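Local coordinates for protein ATP-dependent RNA helicase HrpB (Escherichia coli, PDB 6EUD) that hydrolyses ATP to ADP and phosphate as a DEAH/RHA-type RNA helicase that binds single-stranded RNA, at residues I503-G508 with H532-A537; A521-N526 with A549-A554; Q514-M519 with L591-L596; L490-L495 with L555-D560; P421-M426 with G497-R502. All coordinates share one frame; numbering follows the deposited sequence.

Contact 1. Residues I503-G508 with H532-A537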
# COMPACT_ATOMS: atom_id res chain seq x y z
N ILE A 503 -5.09 -16.26 -13.19
CA ILE A 503 -5.03 -17.35 -14.15
C ILE A 503 -3.58 -17.75 -14.39
O ILE A 503 -2.73 -16.89 -14.63
CB ILE A 503 -5.66 -16.95 -15.47
CG1 ILE A 503 -7.18 -16.79 -15.29
CG2 ILE A 503 -5.30 -17.95 -16.55
CD1 ILE A 503 -7.89 -16.19 -16.49
N ALA A 504 -3.28 -19.04 -14.30
CA ALA A 504 -1.89 -19.49 -14.35
C ALA A 504 -1.61 -20.43 -15.52
O ALA A 504 -2.38 -21.37 -15.78
CB ALA A 504 -1.53 -20.15 -13.07
N ARG A 505 -0.52 -20.18 -16.23
CA ARG A 505 -0.10 -21.06 -17.31
C ARG A 505 1.26 -21.66 -16.98
O ARG A 505 2.12 -21.00 -16.38
CB ARG A 505 -0.05 -20.32 -18.64
CG ARG A 505 0.49 -21.15 -19.78
CD ARG A 505 0.87 -20.28 -20.96
NE ARG A 505 1.66 -21.02 -21.93
CZ ARG A 505 1.17 -21.65 -22.99
NH1 ARG A 505 -0.13 -21.60 -23.25
NH2 ARG A 505 1.98 -22.30 -23.81
N ARG A 506 1.42 -22.94 -17.33
CA ARG A 506 2.67 -23.64 -17.08
C ARG A 506 3.75 -23.05 -17.98
O ARG A 506 3.51 -22.76 -19.15
CB ARG A 506 2.53 -25.15 -17.31
CG ARG A 506 3.72 -25.96 -16.79
CD ARG A 506 3.59 -27.45 -17.08
NE ARG A 506 3.85 -27.78 -18.47
CZ ARG A 506 5.05 -28.06 -18.97
NH1 ARG A 506 6.12 -28.06 -18.18
NH2 ARG A 506 5.18 -28.35 -20.26
N ARG A 507 4.94 -22.87 -17.42
CA ARG A 507 6.04 -22.29 -18.17
C ARG A 507 7.28 -23.17 -18.20
O ARG A 507 8.17 -23.04 -17.35
CB ARG A 507 6.38 -20.91 -17.60
CG ARG A 507 5.46 -19.83 -18.12
CD ARG A 507 6.23 -18.54 -18.32
NE ARG A 507 5.58 -17.66 -19.28
CZ ARG A 507 5.74 -17.73 -20.60
NH1 ARG A 507 6.53 -18.66 -21.12
NH2 ARG A 507 5.10 -16.88 -21.39
N GLY A 508 7.33 -24.07 -19.18
CA GLY A 508 8.52 -24.85 -19.47
C GLY A 508 8.80 -26.08 -18.62
O GLY A 508 9.22 -27.11 -19.14
N HIS A 532 -1.23 -30.21 -15.04
CA HIS A 532 -2.04 -29.46 -16.00
C HIS A 532 -1.42 -28.13 -16.37
O HIS A 532 -0.71 -27.51 -15.58
CB HIS A 532 -3.44 -29.25 -15.44
CG HIS A 532 -4.16 -30.52 -15.13
ND1 HIS A 532 -4.83 -31.25 -16.09
CD2 HIS A 532 -4.28 -31.21 -13.98
CE1 HIS A 532 -5.35 -32.33 -15.53
NE2 HIS A 532 -5.03 -32.33 -14.25
N GLU A 533 -1.74 -27.67 -17.58
CA GLU A 533 -1.14 -26.45 -18.11
C GLU A 533 -1.84 -25.16 -17.69
O GLU A 533 -1.20 -24.12 -17.52
CB GLU A 533 -1.09 -26.52 -19.63
CG GLU A 533 -0.43 -25.32 -20.25
CD GLU A 533 -0.38 -25.43 -21.74
OE1 GLU A 533 -0.81 -26.49 -22.25
OE2 GLU A 533 0.08 -24.47 -22.40
N TRP A 534 -3.16 -25.21 -17.56
CA TRP A 534 -3.89 -23.99 -17.21
C TRP A 534 -4.66 -24.10 -15.90
O TRP A 534 -5.45 -25.02 -15.72
CB TRP A 534 -4.83 -23.61 -18.33
CG TRP A 534 -4.13 -23.07 -19.50
CD1 TRP A 534 -3.64 -23.77 -20.55
CD2 TRP A 534 -3.84 -21.69 -19.75
NE1 TRP A 534 -3.05 -22.91 -21.45
CE2 TRP A 534 -3.16 -21.63 -20.99
CE3 TRP A 534 -4.09 -20.50 -19.06
CZ2 TRP A 534 -2.73 -20.43 -21.55
CZ3 TRP A 534 -3.65 -19.30 -19.62
CH2 TRP A 534 -2.98 -19.28 -20.85
N LEU A 535 -4.41 -23.16 -15.00
CA LEU A 535 -5.09 -23.12 -13.71
C LEU A 535 -5.65 -21.74 -13.42
O LEU A 535 -5.33 -20.78 -14.09
CB LEU A 535 -4.14 -23.51 -12.58
CG LEU A 535 -3.34 -24.80 -12.71
CD1 LEU A 535 -2.30 -24.88 -11.59
CD2 LEU A 535 -4.28 -26.02 -12.71
N ILE A 536 -6.52 -21.66 -12.41
CA ILE A 536 -6.84 -20.38 -11.79
C ILE A 536 -6.42 -20.53 -10.34
O ILE A 536 -6.88 -21.45 -9.67
CB ILE A 536 -8.34 -20.02 -11.86
CG1 ILE A 536 -8.87 -20.13 -13.29
CG2 ILE A 536 -8.54 -18.60 -11.36
CD1 ILE A 536 -10.30 -19.77 -13.42
N ALA A 537 -5.52 -19.67 -9.87
CA ALA A 537 -5.01 -19.81 -8.51
C ALA A 537 -5.41 -18.63 -7.64
O ALA A 537 -4.65 -17.67 -7.50
CB ALA A 537 -3.49 -19.96 -8.53
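R505 packs on the indole of W534 and reaches the carboxylate of E533. Its CG is anti to the backbone N (chi1 175°) and the chain stays extended to NE, laying CB, CG and CD over one face of the six-membered ring. R505 CB sits 3.8 Å from the centroid of that W534 ring and almost on its normal, a CH-pi contact. The guanidinium then stands 77° to the ring, with W534 CZ2 at its edge. R505 NH1 is 3.0 Å from E533 OE2, but this oxygen lies over the guanidinium face where no N-H points at it, so the salt bridge works by charge alone. At the ring edge, branched I503 brings CG2 to 3.7 Å from W534 CZ3. The strands are antiparallel neighbours in a six-stranded sheet, consistent with the OB-like domain of DEAH/RHA helicases. A504 and L535 form a hydrogen-bonded pair, with A504 N to L535 O at 2.7 Å and L535 N to A504 O at 2.8 Å. Their side chains share the other face with Y513, the small A504 methyl beside L535. Farther along, R506 N donates to E533 O at 2.9 Å, while the R506 guanidinium pairs with D510.

Contact 2. Residues A521-N526 with A549-A554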
# COMPACT_ATOMS: atom_id res chain seq x y z
N ALA A 521 4.37 -18.13 -10.29
CA ALA A 521 3.65 -18.92 -9.30
C ALA A 521 4.18 -20.34 -9.31
O ALA A 521 4.37 -20.94 -10.37
CB ALA A 521 2.15 -18.91 -9.59
N MET A 522 4.40 -20.88 -8.12
CA MET A 522 5.03 -22.18 -8.00
C MET A 522 4.12 -23.21 -7.35
O MET A 522 3.53 -22.97 -6.30
CB MET A 522 6.33 -22.08 -7.21
CG MET A 522 7.36 -21.19 -7.87
SD MET A 522 7.77 -21.74 -9.53
CE MET A 522 8.58 -23.30 -9.22
N LEU A 523 4.06 -24.38 -7.98
CA LEU A 523 3.43 -25.52 -7.36
C LEU A 523 4.43 -26.68 -7.27
O LEU A 523 5.35 -26.78 -8.10
CB LEU A 523 2.18 -25.92 -8.15
CG LEU A 523 1.08 -26.71 -7.46
CD1 LEU A 523 0.58 -25.96 -6.24
CD2 LEU A 523 -0.04 -26.93 -8.46
N ASP A 524 4.28 -27.53 -6.26
CA ASP A 524 5.11 -28.73 -6.12
C ASP A 524 5.07 -29.55 -7.40
O ASP A 524 4.01 -29.77 -7.97
CB ASP A 524 4.64 -29.58 -4.93
CG ASP A 524 5.58 -30.75 -4.64
OD1 ASP A 524 6.43 -30.60 -3.74
OD2 ASP A 524 5.48 -31.81 -5.30
N ALA A 525 6.24 -29.99 -7.85
CA ALA A 525 6.37 -30.78 -9.07
C ALA A 525 5.60 -32.11 -9.01
O ALA A 525 5.28 -32.68 -10.05
CB ALA A 525 7.83 -31.04 -9.36
N ASN A 526 5.30 -32.59 -7.80
CA ASN A 526 4.53 -33.82 -7.64
C ASN A 526 3.10 -33.56 -7.17
O ASN A 526 2.50 -34.38 -6.47
CB ASN A 526 5.23 -34.77 -6.68
CG ASN A 526 6.49 -35.37 -7.27
OD1 ASN A 526 6.44 -36.31 -8.06
ND2 ASN A 526 7.64 -34.82 -6.88
N ALA A 549 5.39 -16.53 -6.09
CA ALA A 549 4.50 -16.99 -5.03
C ALA A 549 4.21 -18.48 -5.13
O ALA A 549 4.27 -19.06 -6.21
CB ALA A 549 3.20 -16.19 -5.07
N ARG A 550 3.90 -19.09 -3.99
CA ARG A 550 3.47 -20.48 -3.99
C ARG A 550 1.95 -20.56 -4.18
O ARG A 550 1.18 -19.73 -3.67
CB ARG A 550 3.88 -21.17 -2.68
CG ARG A 550 3.74 -22.67 -2.73
CD ARG A 550 4.37 -23.33 -1.51
NE ARG A 550 3.56 -23.15 -0.31
CZ ARG A 550 3.44 -24.07 0.64
NH1 ARG A 550 4.09 -25.22 0.54
NH2 ARG A 550 2.68 -23.84 1.70
N ILE A 551 1.51 -21.56 -4.93
CA ILE A 551 0.09 -21.77 -5.15
C ILE A 551 -0.48 -22.62 -4.03
O ILE A 551 -0.02 -23.74 -3.81
CB ILE A 551 -0.15 -22.43 -6.52
CG1 ILE A 551 0.31 -21.47 -7.64
CG2 ILE A 551 -1.61 -22.80 -6.70
CD1 ILE A 551 0.31 -22.10 -9.01
N LEU A 552 -1.46 -22.08 -3.31
CA LEU A 552 -2.03 -22.76 -2.14
C LEU A 552 -3.35 -23.45 -2.48
O LEU A 552 -3.58 -24.59 -2.08
CB LEU A 552 -2.23 -21.78 -0.99
CG LEU A 552 -1.03 -21.01 -0.45
CD1 LEU A 552 -1.48 -20.09 0.65
CD2 LEU A 552 0.07 -21.97 0.07
N LEU A 553 -4.22 -22.73 -3.20
CA LEU A 553 -5.48 -23.29 -3.69
C LEU A 553 -5.68 -22.91 -5.15
O LEU A 553 -5.61 -21.73 -5.51
CB LEU A 553 -6.68 -22.81 -2.87
CG LEU A 553 -6.99 -23.55 -1.57
CD1 LEU A 553 -8.22 -22.93 -0.92
CD2 LEU A 553 -7.18 -25.04 -1.82
N ALA A 554 -5.94 -23.91 -5.99
CA ALA A 554 -6.10 -23.64 -7.41
C ALA A 554 -7.09 -24.59 -8.04
O ALA A 554 -7.39 -25.66 -7.50
CB ALA A 554 -4.77 -23.72 -8.15
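I551 keeps CG1 beside its backbone N (chi1 -64°), which directs that branch at A521, while L523 swings CG anti to its own N (chi1 -157°), placing L523 CD1 over I551, 3.3 Å from its O and 3.6 Å from its CB. The two side chains meet at about a right angle. I551 CG1 lies 3.7 Å from A521 CB, the short alanine methyl packing against the isoleucine branch. The backbones run parallel, M522 using both its polar atoms on the residues that flank R550: M522 N donates to A549 O at 2.6 Å, and I551 N to M522 O at 2.8 Å. This is the one parallel pair of a sheet whose other pairs are antiparallel, consistent with an OB-like barrel, and I551 faces an interior shared with Y513, A537 and L540. M522 and R550 take the opposite face, where the flexible methionine bends away and R550 rests CG 3.6 Å from M522 O. Past the strand, D524 OD2 accepts from N526 N at 2.6 Å, an Asx turn.

Contact 3. Residues Q514-M519 with L591-L596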
# COMPACT_ATOMS: atom_id res chain seq x y z
N GLN A 514 3.31 -19.01 -14.76
CA GLN A 514 3.23 -17.55 -14.77
C GLN A 514 1.77 -17.11 -14.67
O GLN A 514 0.88 -17.68 -15.36
CB GLN A 514 3.88 -16.97 -16.02
CG GLN A 514 3.88 -15.46 -16.05
CD GLN A 514 4.59 -14.87 -17.25
OE1 GLN A 514 4.42 -15.33 -18.39
NE2 GLN A 514 5.42 -13.86 -17.01
N LEU A 515 1.49 -16.12 -13.83
CA LEU A 515 0.12 -15.62 -13.71
C LEU A 515 -0.16 -14.55 -14.77
O LEU A 515 0.78 -13.98 -15.35
CB LEU A 515 -0.13 -15.04 -12.31
CG LEU A 515 0.10 -15.97 -11.11
CD1 LEU A 515 -0.37 -15.30 -9.85
CD2 LEU A 515 -0.60 -17.31 -11.28
N ALA A 516 -1.43 -14.30 -15.04
CA ALA A 516 -1.83 -13.30 -16.04
C ALA A 516 -1.26 -11.91 -15.73
O ALA A 516 -1.10 -11.08 -16.63
CB ALA A 516 -3.35 -13.24 -16.17
N ASN A 517 -0.97 -11.64 -14.46
CA ASN A 517 -0.47 -10.33 -14.09
C ASN A 517 1.05 -10.30 -14.24
O ASN A 517 1.71 -9.31 -13.90
CB ASN A 517 -0.91 -9.97 -12.67
CG ASN A 517 -0.26 -10.86 -11.63
OD1 ASN A 517 0.44 -11.81 -11.95
ND2 ASN A 517 -0.52 -10.56 -10.35
N GLY A 518 1.59 -11.41 -14.74
CA GLY A 518 2.98 -11.48 -15.15
C GLY A 518 3.90 -12.10 -14.14
O GLY A 518 5.05 -12.40 -14.46
N MET A 519 3.42 -12.30 -12.92
CA MET A 519 4.29 -12.80 -11.87
C MET A 519 4.43 -14.33 -11.93
O MET A 519 3.68 -15.01 -12.63
CB MET A 519 3.75 -12.41 -10.51
CG MET A 519 2.57 -13.29 -10.12
SD MET A 519 1.94 -13.02 -8.47
CE MET A 519 3.43 -13.17 -7.47
N LEU A 591 -2.60 -13.30 -29.29
CA LEU A 591 -3.72 -13.33 -28.37
C LEU A 591 -3.17 -13.48 -26.95
O LEU A 591 -2.31 -14.38 -26.71
CB LEU A 591 -4.68 -14.47 -28.72
CG LEU A 591 -5.29 -14.31 -30.12
CD1 LEU A 591 -6.33 -15.40 -30.45
CD2 LEU A 591 -5.89 -12.93 -30.23
N GLN A 592 -3.58 -12.63 -26.00
CA GLN A 592 -2.91 -12.80 -24.72
C GLN A 592 -4.02 -12.74 -23.60
O GLN A 592 -5.10 -12.13 -23.75
CB GLN A 592 -1.84 -11.73 -24.51
CG GLN A 592 -2.49 -10.33 -24.49
CD GLN A 592 -1.60 -9.22 -25.05
OE1 GLN A 592 -0.73 -8.66 -24.37
NE2 GLN A 592 -2.03 -8.74 -26.26
N ILE A 593 -3.79 -13.46 -22.52
CA ILE A 593 -4.58 -13.29 -21.32
C ILE A 593 -3.70 -12.57 -20.31
O ILE A 593 -2.82 -13.18 -19.70
CB ILE A 593 -5.07 -14.62 -20.76
CG1 ILE A 593 -5.96 -15.33 -21.79
CG2 ILE A 593 -5.86 -14.37 -19.53
CD1 ILE A 593 -6.41 -16.66 -21.35
N GLY A 594 -3.90 -11.27 -20.16
CA GLY A 594 -2.97 -10.47 -19.37
C GLY A 594 -1.59 -10.53 -19.99
O GLY A 594 -1.43 -10.25 -21.17
N GLN A 595 -0.60 -10.94 -19.20
CA GLN A 595 0.79 -11.05 -19.67
C GLN A 595 1.11 -12.42 -20.26
O GLN A 595 2.25 -12.67 -20.63
CB GLN A 595 1.74 -10.76 -18.51
CG GLN A 595 1.54 -9.41 -17.88
CD GLN A 595 1.67 -8.30 -18.90
OE1 GLN A 595 2.73 -8.13 -19.49
NE2 GLN A 595 0.58 -7.57 -19.15
N LEU A 596 0.10 -13.28 -20.34
CA LEU A 596 0.27 -14.68 -20.79
C LEU A 596 -0.03 -14.81 -22.26
O LEU A 596 -1.16 -14.61 -22.68
CB LEU A 596 -0.64 -15.63 -20.00
CG LEU A 596 -0.36 -15.79 -18.52
CD1 LEU A 596 -1.38 -16.72 -17.87
CD2 LEU A 596 1.06 -16.31 -18.34
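Two tight turns meet where Q595 N donates to A516 O, 2.6 Å away with a nearly straight bond of 163°: a type I turn from L515 to G518 and a type II' turn from I593 to L596. G594 takes the positive-phi corner of the second turn, its CA 3.4 Å from A516 O, where a side chain would strike that carbonyl. L596 slides past Q514 in the opposite direction, its CD2 lying 3.7 Å from Q514 CG and 3.3 Å from Q514 O. The extended Q514 ends in an amide held at both atoms, NE2 giving a 3.0 Å bond to G518 O and OE1 accepting from R507 NE. The small A516 sits with CB 4.3 Å from L596 CD1 and equally near I593 CG2. G518, with its positive phi, has no side chain to crowd Q595 CB, 3.7 Å from G518 CA. N517 OD1 accepts from M519 N in an Asx turn. Two beta-hairpins thus dock turn to turn, one closed by a type I turn with a G1 bulge, the other a two-residue type II' hairpin of the connector region.

Contact 4. Residues L490-L495 with L555-D560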
# COMPACT_ATOMS: atom_id res chain seq x y z
N LEU A 490 -19.49 -25.23 -12.51
CA LEU A 490 -19.82 -23.81 -12.62
C LEU A 490 -18.77 -22.91 -11.98
O LEU A 490 -18.91 -21.69 -11.98
CB LEU A 490 -21.18 -23.52 -11.99
CG LEU A 490 -22.38 -24.24 -12.61
CD1 LEU A 490 -23.62 -23.99 -11.76
CD2 LEU A 490 -22.59 -23.77 -14.06
N ILE A 491 -17.72 -23.53 -11.43
CA ILE A 491 -16.73 -22.83 -10.64
C ILE A 491 -15.82 -21.95 -11.50
O ILE A 491 -15.65 -20.76 -11.21
CB ILE A 491 -15.84 -23.80 -9.85
CG1 ILE A 491 -16.69 -24.67 -8.92
CG2 ILE A 491 -14.79 -23.04 -9.08
CD1 ILE A 491 -15.89 -25.70 -8.17
N ALA A 492 -15.25 -22.54 -12.56
CA ALA A 492 -14.23 -21.87 -13.37
C ALA A 492 -14.67 -20.50 -13.91
O ALA A 492 -13.94 -19.54 -13.75
CB ALA A 492 -13.77 -22.76 -14.52
N PRO A 493 -15.85 -20.38 -14.54
CA PRO A 493 -16.17 -19.02 -15.00
C PRO A 493 -16.42 -18.00 -13.87
O PRO A 493 -16.07 -16.83 -14.03
CB PRO A 493 -17.43 -19.23 -15.84
CG PRO A 493 -18.01 -20.52 -15.34
CD PRO A 493 -16.87 -21.37 -14.93
N LEU A 494 -16.96 -18.44 -12.74
CA LEU A 494 -17.08 -17.57 -11.56
C LEU A 494 -15.73 -17.08 -11.04
O LEU A 494 -15.54 -15.89 -10.74
CB LEU A 494 -17.82 -18.31 -10.44
CG LEU A 494 -19.29 -18.60 -10.73
CD1 LEU A 494 -19.79 -19.64 -9.76
CD2 LEU A 494 -20.11 -17.33 -10.62
N LEU A 495 -14.78 -17.99 -10.95
CA LEU A 495 -13.43 -17.65 -10.55
C LEU A 495 -12.75 -16.73 -11.56
O LEU A 495 -12.09 -15.76 -11.19
CB LEU A 495 -12.58 -18.90 -10.39
CG LEU A 495 -12.53 -19.64 -9.07
CD1 LEU A 495 -11.32 -20.59 -9.10
CD2 LEU A 495 -12.45 -18.68 -7.88
N LEU A 555 -7.59 -24.18 -9.20
CA LEU A 555 -8.55 -24.97 -9.95
C LEU A 555 -7.99 -25.19 -11.34
O LEU A 555 -7.38 -24.28 -11.92
CB LEU A 555 -9.91 -24.26 -10.02
CG LEU A 555 -11.05 -25.15 -10.51
CD1 LEU A 555 -11.54 -26.06 -9.38
CD2 LEU A 555 -12.19 -24.33 -11.11
N LEU A 556 -8.17 -26.40 -11.86
CA LEU A 556 -7.73 -26.70 -13.21
C LEU A 556 -8.82 -26.30 -14.18
O LEU A 556 -10.01 -26.50 -13.93
CB LEU A 556 -7.38 -28.19 -13.38
CG LEU A 556 -8.46 -29.25 -13.52
CD1 LEU A 556 -8.82 -29.49 -14.98
CD2 LEU A 556 -8.00 -30.55 -12.87
N VAL A 557 -8.41 -25.69 -15.28
CA VAL A 557 -9.33 -25.21 -16.29
C VAL A 557 -8.87 -25.66 -17.67
O VAL A 557 -7.67 -25.68 -17.97
CB VAL A 557 -9.44 -23.67 -16.27
CG1 VAL A 557 -10.03 -23.21 -14.96
CG2 VAL A 557 -8.10 -23.03 -16.49
N ASP A 558 -9.82 -26.06 -18.50
CA ASP A 558 -9.54 -26.22 -19.91
C ASP A 558 -9.61 -24.82 -20.52
O ASP A 558 -10.66 -24.18 -20.52
CB ASP A 558 -10.54 -27.18 -20.56
CG ASP A 558 -10.22 -27.46 -22.01
OD1 ASP A 558 -9.70 -28.56 -22.31
OD2 ASP A 558 -10.50 -26.59 -22.85
N ILE A 559 -8.47 -24.33 -20.99
CA ILE A 559 -8.37 -22.93 -21.36
C ILE A 559 -9.26 -22.60 -22.54
O ILE A 559 -9.75 -21.48 -22.66
CB ILE A 559 -6.90 -22.51 -21.67
CG1 ILE A 559 -6.77 -20.99 -21.80
CG2 ILE A 559 -6.37 -23.24 -22.91
CD1 ILE A 559 -7.24 -20.23 -20.59
N ASP A 560 -9.48 -23.59 -23.40
CA ASP A 560 -10.29 -23.40 -24.60
C ASP A 560 -11.76 -23.16 -24.23
O ASP A 560 -12.42 -22.31 -24.83
CB ASP A 560 -10.16 -24.61 -25.52
CG ASP A 560 -8.74 -24.79 -26.04
OD1 ASP A 560 -8.30 -23.96 -26.87
OD2 ASP A 560 -8.06 -25.74 -25.59
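No ring or other flat side-chain group takes part where I491, A492 and L495 meet L555 and V557; the interface is aliphatic, and the nearest thing to a planar partner is the peptide at A492, whose N lies 3.8 Å from L555 CD2. L555 has the largest share of the contact. With CG anti to its backbone N (chi1 -167°) it points CD2 at the first turn of the helix, and L555 CD2 settles 3.5 Å from I491 CG2 and 4.1 Å from A492 CB. Nearer the strand backbone, L555 CB touches L495 CD1 at 4.0 Å. I491 and L495 stand one turn apart, tied by the backbone bond from L495 N to I491 O, so both present their branches to the same leucine. The helix 491-498 thus packs against strand 554-556, which runs antiparallel to strand 534-542 in the six-stranded sheet. A492 suits the place where the backbones come nearest: its methyl lets the chains approach, and V557 CG1 lies 3.8 Å from A492 CB. V557 also touches W534 and I536, while on the helix I491 reaches T438 and I442, and L495 reaches M426. Beyond V557 the chain enters helix 559-565, with D558 as N-cap: D558 OD2 accepts a weak bond from D560 N at 3.2 Å and a hydrogen bond from E561 N.

Contact 5. Residues P421-M426 with G497-R502. With EDO (1,2-ethanediol), chain C.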
# COMPACT_ATOMS: atom_id res chain seq x y z
N PRO A 421 -14.03 -7.85 -1.61
CA PRO A 421 -14.53 -7.40 -2.93
C PRO A 421 -14.39 -8.42 -4.06
O PRO A 421 -15.34 -8.56 -4.81
CB PRO A 421 -13.67 -6.17 -3.22
CG PRO A 421 -13.39 -5.61 -1.85
CD PRO A 421 -13.20 -6.82 -0.97
N ARG A 422 -13.26 -9.11 -4.17
CA ARG A 422 -13.12 -10.16 -5.17
C ARG A 422 -14.19 -11.25 -4.95
O ARG A 422 -14.84 -11.68 -5.89
CB ARG A 422 -11.70 -10.75 -5.14
CG ARG A 422 -10.59 -9.73 -5.49
CD ARG A 422 -9.14 -10.26 -5.28
NE ARG A 422 -8.53 -10.57 -6.56
CZ ARG A 422 -7.46 -9.98 -7.07
NH1 ARG A 422 -6.81 -9.05 -6.41
NH2 ARG A 422 -7.04 -10.36 -8.26
N LEU A 423 -14.39 -11.66 -3.71
CA LEU A 423 -15.39 -12.68 -3.43
C LEU A 423 -16.83 -12.16 -3.64
O LEU A 423 -17.70 -12.88 -4.14
CB LEU A 423 -15.21 -13.21 -2.01
CG LEU A 423 -13.87 -13.92 -1.68
CD1 LEU A 423 -13.91 -14.59 -0.29
CD2 LEU A 423 -13.44 -14.92 -2.77
N ALA A 424 -17.07 -10.91 -3.25
CA ALA A 424 -18.36 -10.27 -3.46
C ALA A 424 -18.69 -10.18 -4.95
O ALA A 424 -19.82 -10.42 -5.35
CB ALA A 424 -18.39 -8.89 -2.83
N ALA A 425 -17.68 -9.81 -5.74
CA ALA A 425 -17.79 -9.71 -7.19
C ALA A 425 -18.21 -11.06 -7.78
O ALA A 425 -19.09 -11.13 -8.65
CB ALA A 425 -16.47 -9.24 -7.79
N MET A 426 -17.57 -12.12 -7.30
CA MET A 426 -17.89 -13.46 -7.76
C MET A 426 -19.36 -13.80 -7.49
O MET A 426 -20.07 -14.26 -8.38
CB MET A 426 -16.97 -14.47 -7.08
CG MET A 426 -17.09 -15.90 -7.57
SD MET A 426 -15.82 -16.92 -6.76
CE MET A 426 -16.27 -16.63 -5.04
N GLY A 497 -13.79 -14.47 -13.45
CA GLY A 497 -14.16 -13.07 -13.33
C GLY A 497 -13.42 -12.36 -12.21
O GLY A 497 -12.82 -11.30 -12.42
N ALA A 498 -13.42 -12.96 -11.02
CA ALA A 498 -12.89 -12.31 -9.84
C ALA A 498 -11.39 -12.52 -9.64
O ALA A 498 -10.77 -11.82 -8.84
CB ALA A 498 -13.65 -12.78 -8.61
N PHE A 499 -10.80 -13.48 -10.34
CA PHE A 499 -9.37 -13.75 -10.21
C PHE A 499 -8.67 -13.88 -11.55
O PHE A 499 -7.77 -14.70 -11.70
CB PHE A 499 -9.15 -15.02 -9.40
CG PHE A 499 -9.77 -14.97 -8.03
CD1 PHE A 499 -11.08 -15.38 -7.82
CD2 PHE A 499 -9.05 -14.49 -6.95
CE1 PHE A 499 -11.64 -15.33 -6.56
CE2 PHE A 499 -9.61 -14.43 -5.68
CZ PHE A 499 -10.89 -14.85 -5.48
N ALA A 500 -9.10 -13.09 -12.54
CA ALA A 500 -8.53 -13.15 -13.89
C ALA A 500 -7.01 -12.96 -13.92
O ALA A 500 -6.31 -13.60 -14.69
CB ALA A 500 -9.20 -12.13 -14.77
N ASP A 501 -6.51 -12.06 -13.07
CA ASP A 501 -5.08 -11.79 -12.96
C ASP A 501 -4.32 -12.97 -12.34
O ASP A 501 -3.08 -12.97 -12.32
CB ASP A 501 -4.85 -10.54 -12.12
CG ASP A 501 -5.56 -10.61 -10.77
OD1 ASP A 501 -6.64 -11.21 -10.71
OD2 ASP A 501 -5.05 -10.07 -9.77
N ARG A 502 -5.05 -13.95 -11.81
CA ARG A 502 -4.40 -15.09 -11.18
C ARG A 502 -4.62 -16.38 -11.95
O ARG A 502 -4.38 -17.46 -11.43
CB ARG A 502 -4.87 -15.24 -9.74
CG ARG A 502 -4.57 -14.02 -8.93
CD ARG A 502 -5.03 -14.16 -7.50
NE ARG A 502 -4.79 -12.92 -6.77
CZ ARG A 502 -5.24 -12.70 -5.55
NH1 ARG A 502 -5.96 -13.62 -4.92
NH2 ARG A 502 -4.97 -11.55 -4.95
C1 EDO C . -4.92 -6.53 -11.57
O1 EDO C . -5.06 -5.62 -10.51
C2 EDO C . -3.51 -7.14 -11.57
O2 EDO C . -3.24 -7.87 -10.36
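R422, A498 and F499 hold together the place where helix 421-429 packs against the C-terminal end of helix 491-498, a helix-to-helix contact just before the chain enters the OB-like sheet. The R422 chain bends at chi3 (105°), turning the guanidinium to face the last turn of the other helix, where R422 NE gives A498 O a weak bond of 3.4 Å. NH2 then meets D501, whose carboxylate is nearly coplanar with the guanidinium; the salt bridge uses the syn lone pair of D501 OD2. Its 2.5 Å from R422 NH2 to D501 OD2 is shorter than usual and, with OD1 almost as near, of doubtful exact value. R502 stacks flat on the R422 guanidinium, centres 3.8 Å apart and planes 23° from parallel. D501 probably offsets the like charges, and R502 is also held by weak bonds from NH1 to P538 O and from NH2 to G306 O. A498 suits the close approach because its side chain is a single methyl: A498 CB is 3.2 Å from R422 O, a tight fit, and 4.0 Å from M426 CB. F499, the first residue to leave the helix, turns its ring edge to apolar side chains of helix 421-429, with L423 CD2 3.7 Å from F499 CZ. D501 OD2 also accepts from O2 of a 1,2-ethanediol, probably from the crystallisation liquor, at 2.9 Å.

Overall arrangement
Contacts 1 to 4 all reach one six-stranded sheet, and contact 5 adjoins it through the residues that follow helix 491-498, the helix it shares with contact 4. Centres of contacts 1 and 2, and of contacts 1 and 3, are about 10 Å apart. Contact 1 borders contact 4 by the I536 N to L555 O bond (2.8 Å) and contact 5 by A537 N to R502 O (2.9 Å). Contacts 3 and 5 meet by a probable hydrogen bond from N517 N to D501 O, 3.3 Å, and flank the same ethanediol, about 4 Å from the N517 side chain. Contacts 2 and 5 do not touch, their nearest atoms being about 7 Å apart. All five lie away from the predicted ATP site and the DEFH box.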